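Local structure of mirolysin (Tannerella forsythia, 6R7V) at residues A[168-182]-A[206-218]. The protein is the zymogen of a pappalysin-family zinc metallopeptidase, which probably cleaves proteins once its cysteine-switch latency is lifted. The protein carries 1 engineered substitution. Sequence-based numbering, arbitrary orientation. Where two conformers were deposited one is given.
Engineered in segment 206-218: A208 (natural residue Glu). With ZN (zinc ion), chain D; GOL (glycerol), chain H.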
loop_
_atom_site.group_PDB
_atom_site.type_symbol
_atom_site.label_atom_id
_atom_site.label_comp_id
_atom_site.label_asym_id
_atom_site.label_seq_id
_atom_site.Cartn_x
_atom_site.Cartn_y
_atom_site.Cartn_z
ATOM N N GLN A 168 0.173 -1.369 -7.537
ATOM C CA GLN A 168 1.164 -1.418 -8.588
ATOM C C GLN A 168 2.486 -0.915 -7.985
ATOM O O GLN A 168 2.509 0.126 -7.336
ATOM C CB GLN A 168 0.735 -0.590 -9.822
ATOM C CG GLN A 168 1.706 -0.823 -10.975
ATOM C CD GLN A 168 1.241 -0.170 -12.244
ATOM O OE1 GLN A 168 0.329 -0.651 -12.891
ATOM N NE2 GLN A 168 1.867 0.928 -12.610
ATOM N N PHE A 169 3.594 -1.638 -8.207
ATOM C CA PHE A 169 4.878 -1.259 -7.634
ATOM C C PHE A 169 5.567 -0.137 -8.412
ATOM O O PHE A 169 5.379 -0.046 -9.634
ATOM C CB PHE A 169 5.810 -2.482 -7.633
ATOM C CG PHE A 169 5.466 -3.535 -6.614
ATOM C CD1 PHE A 169 4.785 -4.687 -6.987
ATOM C CD2 PHE A 169 5.827 -3.379 -5.286
ATOM C CE1 PHE A 169 4.408 -5.637 -6.030
ATOM C CE2 PHE A 169 5.497 -4.356 -4.336
ATOM C CZ PHE A 169 4.807 -5.486 -4.718
ATOM N N PRO A 170 6.465 0.640 -7.754
ATOM C CA PRO A 170 7.146 1.737 -8.457
ATOM C C PRO A 170 7.989 1.314 -9.653
ATOM O O PRO A 170 8.127 2.122 -10.582
ATOM C CB PRO A 170 8.065 2.326 -7.384
ATOM C CG PRO A 170 7.387 2.008 -6.083
ATOM C CD PRO A 170 6.706 0.694 -6.293
ATOM N N PHE A 171 8.530 0.072 -9.678
ATOM C CA PHE A 171 9.346 -0.325 -10.830
ATOM C C PHE A 171 8.510 -0.406 -12.116
ATOM O O PHE A 171 9.077 -0.470 -13.214
ATOM C CB PHE A 171 10.106 -1.663 -10.598
ATOM C CG PHE A 171 9.279 -2.918 -10.850
ATOM C CD1 PHE A 171 8.464 -3.444 -9.856
ATOM C CD2 PHE A 171 9.298 -3.546 -12.085
ATOM C CE1 PHE A 171 7.697 -4.591 -10.089
ATOM C CE2 PHE A 171 8.487 -4.665 -12.335
ATOM C CZ PHE A 171 7.686 -5.169 -11.334
ATOM N N GLU A 172 7.187 -0.458 -11.979
ATOM C CA GLU A 172 6.255 -0.545 -13.105
ATOM C C GLU A 172 5.785 0.844 -13.559
ATOM O O GLU A 172 5.060 0.917 -14.560
ATOM C CB GLU A 172 4.993 -1.375 -12.719
ATOM C CG GLU A 172 5.236 -2.602 -11.826
ATOM C CD GLU A 172 4.045 -3.511 -11.550
ATOM O OE1 GLU A 172 3.586 -3.627 -10.383
ATOM O OE2 GLU A 172 3.583 -4.138 -12.529
ATOM N N PHE A 173 6.145 1.934 -12.828
ATOM C CA PHE A 173 5.608 3.259 -13.154
ATOM C C PHE A 173 5.961 3.713 -14.568
ATOM O O PHE A 173 5.066 4.169 -15.294
ATOM C CB PHE A 173 6.048 4.316 -12.137
ATOM C CG PHE A 173 5.327 5.624 -12.357
ATOM C CD1 PHE A 173 4.077 5.844 -11.801
ATOM C CD2 PHE A 173 5.846 6.589 -13.221
ATOM C CE1 PHE A 173 3.402 7.044 -12.011
ATOM C CE2 PHE A 173 5.167 7.795 -13.432
ATOM C CZ PHE A 173 3.938 8.004 -12.840
ATOM N N GLN A 174 7.232 3.608 -14.953
ATOM C CA GLN A 174 7.662 4.087 -16.264
ATOM C C GLN A 174 6.865 3.420 -17.378
ATOM O O GLN A 174 6.368 4.138 -18.253
ATOM C CB GLN A 174 9.169 3.862 -16.430
ATOM C CG GLN A 174 9.720 4.196 -17.834
ATOM C CD GLN A 174 11.215 4.010 -17.919
ATOM O OE1 GLN A 174 11.765 2.945 -17.601
ATOM N NE2 GLN A 174 11.907 5.040 -18.375
ATOM N N THR A 175 6.702 2.076 -17.346
ATOM C CA THR A 175 5.999 1.371 -18.430
ATOM C C THR A 175 4.471 1.330 -18.302
ATOM O O THR A 175 3.773 1.120 -19.310
ATOM C CB THR A 175 6.525 -0.060 -18.599
ATOM O OG1 THR A 175 6.401 -0.738 -17.355
ATOM C CG2 THR A 175 7.985 -0.102 -19.092
ATOM N N LYS A 176 3.943 1.476 -17.075
ATOM C CA LYS A 176 2.484 1.391 -16.857
ATOM C C LYS A 176 2.003 2.611 -16.062
ATOM O O LYS A 176 1.397 2.453 -15.005
ATOM C CB LYS A 176 2.130 0.074 -16.134
ATOM C CG LYS A 176 2.482 -1.164 -16.983
ATOM C CD LYS A 176 2.058 -2.473 -16.319
ATOM C CE LYS A 176 0.605 -2.809 -16.582
ATOM N NZ LYS A 176 0.246 -4.178 -16.119
ATOM N N PRO A 177 2.238 3.853 -16.549
ATOM C CA PRO A 177 1.896 5.019 -15.728
ATOM C C PRO A 177 0.418 5.193 -15.433
ATOM O O PRO A 177 0.068 5.623 -14.345
ATOM C CB PRO A 177 2.426 6.201 -16.554
ATOM C CG PRO A 177 2.523 5.690 -17.964
ATOM C CD PRO A 177 2.932 4.257 -17.797
ATOM N N ASN A 178 -0.429 4.830 -16.376
ATOM C CA ASN A 178 -1.867 5.060 -16.212
ATOM C C ASN A 178 -2.560 4.042 -15.293
ATOM O O ASN A 178 -3.741 4.260 -14.943
ATOM C CB ASN A 178 -2.587 5.096 -17.571
ATOM C CG ASN A 178 -1.868 5.806 -18.689
ATOM O OD1 ASN A 178 -1.610 7.005 -18.631
ATOM N ND2 ASN A 178 -1.556 5.074 -19.750
ATOM N N THR A 179 -1.862 2.992 -14.832
ATOM C CA THR A 179 -2.472 2.030 -13.889
ATOM C C THR A 179 -1.771 2.079 -12.524
ATOM O O THR A 179 -2.096 1.278 -11.633
ATOM C CB THR A 179 -2.448 0.622 -14.485
ATOM O OG1 THR A 179 -1.129 0.299 -14.940
ATOM C CG2 THR A 179 -3.445 0.460 -15.594
ATOM N N ASP A 180 -0.911 3.092 -12.309
ATOM C CA ASP A 180 -0.254 3.251 -11.030
ATOM C C ASP A 180 -1.269 3.649 -9.950
ATOM O O ASP A 180 -2.188 4.441 -10.205
ATOM C CB ASP A 180 0.886 4.280 -11.106
ATOM C CG ASP A 180 1.633 4.408 -9.789
ATOM O OD1 ASP A 180 2.099 3.369 -9.266
ATOM O OD2 ASP A 180 1.684 5.515 -9.258
ATOM N N GLY A 181 -1.161 3.029 -8.776
ATOM C CA GLY A 181 -2.082 3.286 -7.687
ATOM C C GLY A 181 -2.451 2.017 -6.979
ATOM O O GLY A 181 -1.731 0.993 -7.087
ATOM N N VAL A 182 -3.567 2.088 -6.211
ATOM C CA VAL A 182 -3.981 0.936 -5.406
ATOM C C VAL A 182 -5.470 0.718 -5.519
ATOM O O VAL A 182 -6.246 1.655 -5.792
ATOM C CB VAL A 182 -3.537 0.997 -3.914
ATOM C CG1 VAL A 182 -2.025 1.225 -3.777
ATOM C CG2 VAL A 182 -4.311 2.046 -3.127
ATOM N N THR A 206 -3.421 0.418 4.214
ATOM C CA THR A 206 -2.060 0.712 4.701
ATOM C C THR A 206 -1.063 -0.236 4.054
ATOM O O THR A 206 -0.008 0.200 3.556
ATOM C CB THR A 206 -2.001 0.551 6.235
ATOM O OG1 THR A 206 -2.874 1.562 6.766
ATOM C CG2 THR A 206 -0.600 0.805 6.802
ATOM N N HIS A 207 -1.428 -1.536 4.006
ATOM C CA HIS A 207 -0.585 -2.566 3.405
ATOM C C HIS A 207 -0.377 -2.282 1.894
ATOM O O HIS A 207 0.763 -2.348 1.405
ATOM C CB HIS A 207 -1.297 -3.902 3.644
ATOM C CG HIS A 207 -0.675 -5.093 2.997
ATOM N ND1 HIS A 207 0.017 -6.034 3.738
ATOM C CD2 HIS A 207 -0.724 -5.495 1.704
ATOM C CE1 HIS A 207 0.373 -6.969 2.875
ATOM N NE2 HIS A 207 -0.035 -6.668 1.632
ATOM N N ALA A 208 -1.469 -1.982 1.160
ATOM C CA ALA A 208 -1.374 -1.738 -0.291
ATOM C C ALA A 208 -0.553 -0.507 -0.571
ATOM O O ALA A 208 0.238 -0.503 -1.522
ATOM C CB ALA A 208 -2.759 -1.567 -0.888
ATOM N N VAL A 209 -0.759 0.568 0.206
ATOM C CA VAL A 209 0.021 1.803 0.002
ATOM C C VAL A 209 1.515 1.499 0.294
ATOM O O VAL A 209 2.384 2.033 -0.407
ATOM C CB VAL A 209 -0.555 2.993 0.833
ATOM C CG1 VAL A 209 0.358 4.216 0.802
ATOM C CG2 VAL A 209 -1.952 3.359 0.340
ATOM N N GLY A 210 1.798 0.604 1.257
ATOM C CA GLY A 210 3.174 0.174 1.482
ATOM C C GLY A 210 3.761 -0.393 0.198
ATOM O O GLY A 210 4.872 -0.037 -0.166
ATOM N N HIS A 211 3.021 -1.280 -0.536
ATOM C CA HIS A 211 3.539 -1.766 -1.847
ATOM C C HIS A 211 3.712 -0.639 -2.877
ATOM O O HIS A 211 4.697 -0.635 -3.619
ATOM C CB HIS A 211 2.596 -2.793 -2.458
ATOM C CG HIS A 211 2.446 -4.095 -1.713
ATOM N ND1 HIS A 211 3.533 -4.900 -1.407
ATOM C CD2 HIS A 211 1.318 -4.749 -1.366
ATOM C CE1 HIS A 211 3.029 -6.013 -0.880
ATOM N NE2 HIS A 211 1.714 -5.977 -0.858
ATOM N N TRP A 212 2.755 0.296 -2.933
ATOM C CA TRP A 212 2.882 1.429 -3.864
ATOM C C TRP A 212 4.138 2.280 -3.537
ATOM O O TRP A 212 4.679 2.964 -4.428
ATOM C CB TRP A 212 1.581 2.231 -3.752
ATOM C CG TRP A 212 1.496 3.428 -4.637
ATOM C CD1 TRP A 212 1.242 3.449 -5.982
ATOM C CD2 TRP A 212 1.608 4.781 -4.222
ATOM N NE1 TRP A 212 1.231 4.744 -6.432
ATOM C CE2 TRP A 212 1.498 5.587 -5.378
ATOM C CE3 TRP A 212 1.841 5.393 -2.986
ATOM C CZ2 TRP A 212 1.555 6.990 -5.320
ATOM C CZ3 TRP A 212 1.909 6.773 -2.929
ATOM C CH2 TRP A 212 1.805 7.557 -4.092
ATOM N N LEU A 213 4.613 2.204 -2.260
ATOM C CA LEU A 213 5.812 2.848 -1.777
ATOM C C LEU A 213 6.995 1.860 -1.664
ATOM O O LEU A 213 7.955 2.072 -0.907
ATOM C CB LEU A 213 5.550 3.585 -0.461
ATOM C CG LEU A 213 4.584 4.774 -0.586
ATOM C CD1 LEU A 213 4.271 5.350 0.766
ATOM C CD2 LEU A 213 5.139 5.864 -1.563
ATOM N N ASP A 214 6.957 0.819 -2.491
ATOM C CA ASP A 214 8.074 -0.094 -2.771
ATOM C C ASP A 214 8.283 -1.212 -1.751
ATOM O O ASP A 214 9.274 -1.964 -1.871
ATOM C CB ASP A 214 9.412 0.691 -2.951
ATOM C CG ASP A 214 10.259 0.189 -4.084
ATOM O OD1 ASP A 214 9.713 -0.462 -4.967
ATOM O OD2 ASP A 214 11.489 0.440 -4.064
ATOM N N LEU A 215 7.392 -1.373 -0.782
ATOM C CA LEU A 215 7.592 -2.457 0.182
ATOM C C LEU A 215 7.069 -3.772 -0.332
ATOM O O LEU A 215 6.048 -3.814 -1.052
ATOM C CB LEU A 215 6.895 -2.149 1.515
ATOM C CG LEU A 215 7.321 -0.868 2.218
ATOM C CD1 LEU A 215 6.649 -0.770 3.570
ATOM C CD2 LEU A 215 8.850 -0.769 2.359
ATOM N N ARG A 216 7.707 -4.845 0.129
ATOM C CA ARG A 216 7.318 -6.216 -0.199
ATOM C C ARG A 216 6.772 -6.918 1.017
ATOM O O ARG A 216 7.087 -6.574 2.170
ATOM C CB ARG A 216 8.544 -6.992 -0.673
ATOM C CG ARG A 216 9.128 -6.446 -1.946
ATOM C CD ARG A 216 10.141 -7.413 -2.465
ATOM N NE ARG A 216 10.923 -6.832 -3.546
ATOM C CZ ARG A 216 11.798 -7.521 -4.264
ATOM N NH1 ARG A 216 11.955 -8.824 -4.059
ATOM N NH2 ARG A 216 12.512 -6.921 -5.201
ATOM N N HIS A 217 6.073 -8.022 0.769
ATOM C CA HIS A 217 5.650 -8.892 1.864
ATOM C C HIS A 217 6.827 -9.282 2.721
ATOM O O HIS A 217 7.889 -9.652 2.201
ATOM C CB HIS A 217 4.985 -10.125 1.306
ATOM C CG HIS A 217 3.666 -9.810 0.700
ATOM N ND1 HIS A 217 3.184 -10.529 -0.358
ATOM C CD2 HIS A 217 2.779 -8.838 1.011
ATOM C CE1 HIS A 217 2.006 -10.003 -0.652
ATOM N NE2 HIS A 217 1.731 -8.956 0.115
ATOM N N ILE A 218 6.628 -9.209 4.041
ATOM C CA ILE A 218 7.731 -9.355 4.990
ATOM C C ILE A 218 8.397 -10.755 4.924
ATOM O O ILE A 218 9.586 -10.894 5.210
ATOM C CB ILE A 218 7.225 -9.033 6.407
ATOM C CG1 ILE A 218 8.373 -8.951 7.411
ATOM C CG2 ILE A 218 6.134 -10.029 6.872
ATOM C CD1 ILE A 218 7.978 -8.248 8.712
HETATM ZN ZN ZN D . 0.441 -7.421 -0.182
HETATM C C1 GOL H . 9.636 -3.845 -5.104
HETATM O O1 GOL H . 9.973 -4.070 -3.748
HETATM C C2 GOL H . 10.809 -3.254 -5.849
HETATM O O2 GOL H . 11.854 -4.226 -5.958
HETATM C C3 GOL H . 10.420 -2.787 -7.233
HETATM O O3 GOL H . 9.477 -1.710 -7.198
#
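W212, F169 and V182 carry this buried contact, in which the loop leading into strand 182-185 lies against the end of the zinc-binding helix of a metzincin. Residues 207-217 form the HExxHxxxxxH motif of that clan: NE2 of H207, H211 and H217 each lie 2.0 Å from zinc, and C6 supplies the fourth ligand, the cysteine switch of the latent form. A208 is an engineered alanine in place of the motif's glutamate. The helix ends in a Schellman motif with D214, at positive phi, as the C-prime residue, and H217 follows in the loop beyond.

With CG anti to the backbone N (chi1 -179°), the W212 indole reaches back to D180, and NE1 of W212 donates to OD2 of D180 at 3.0 Å. The indole N-H comes in from above the carboxylate, 37° out of its plane. The same carboxylate forms a salt bridge with R297, which also binds the carbonyl of W212 and so ties both sides together. At the other end of W212, in the conformer given, CG1 of V182 lies 3.7 Å from CB of W212, and CB of V182 faces CB of A208.

F169 lies obliquely to the H211 imidazole, ring planes 71° apart, with CE2 of F169 3.6 Å from ND1 of H211. ND1 of H211 donates to O of L215 at 2.8 Å, a second-shell bond that limits rotation of the zinc-bound ring. O of L215 also meets the edge of the phenyl ring, 3.4 Å from CE2 of F169.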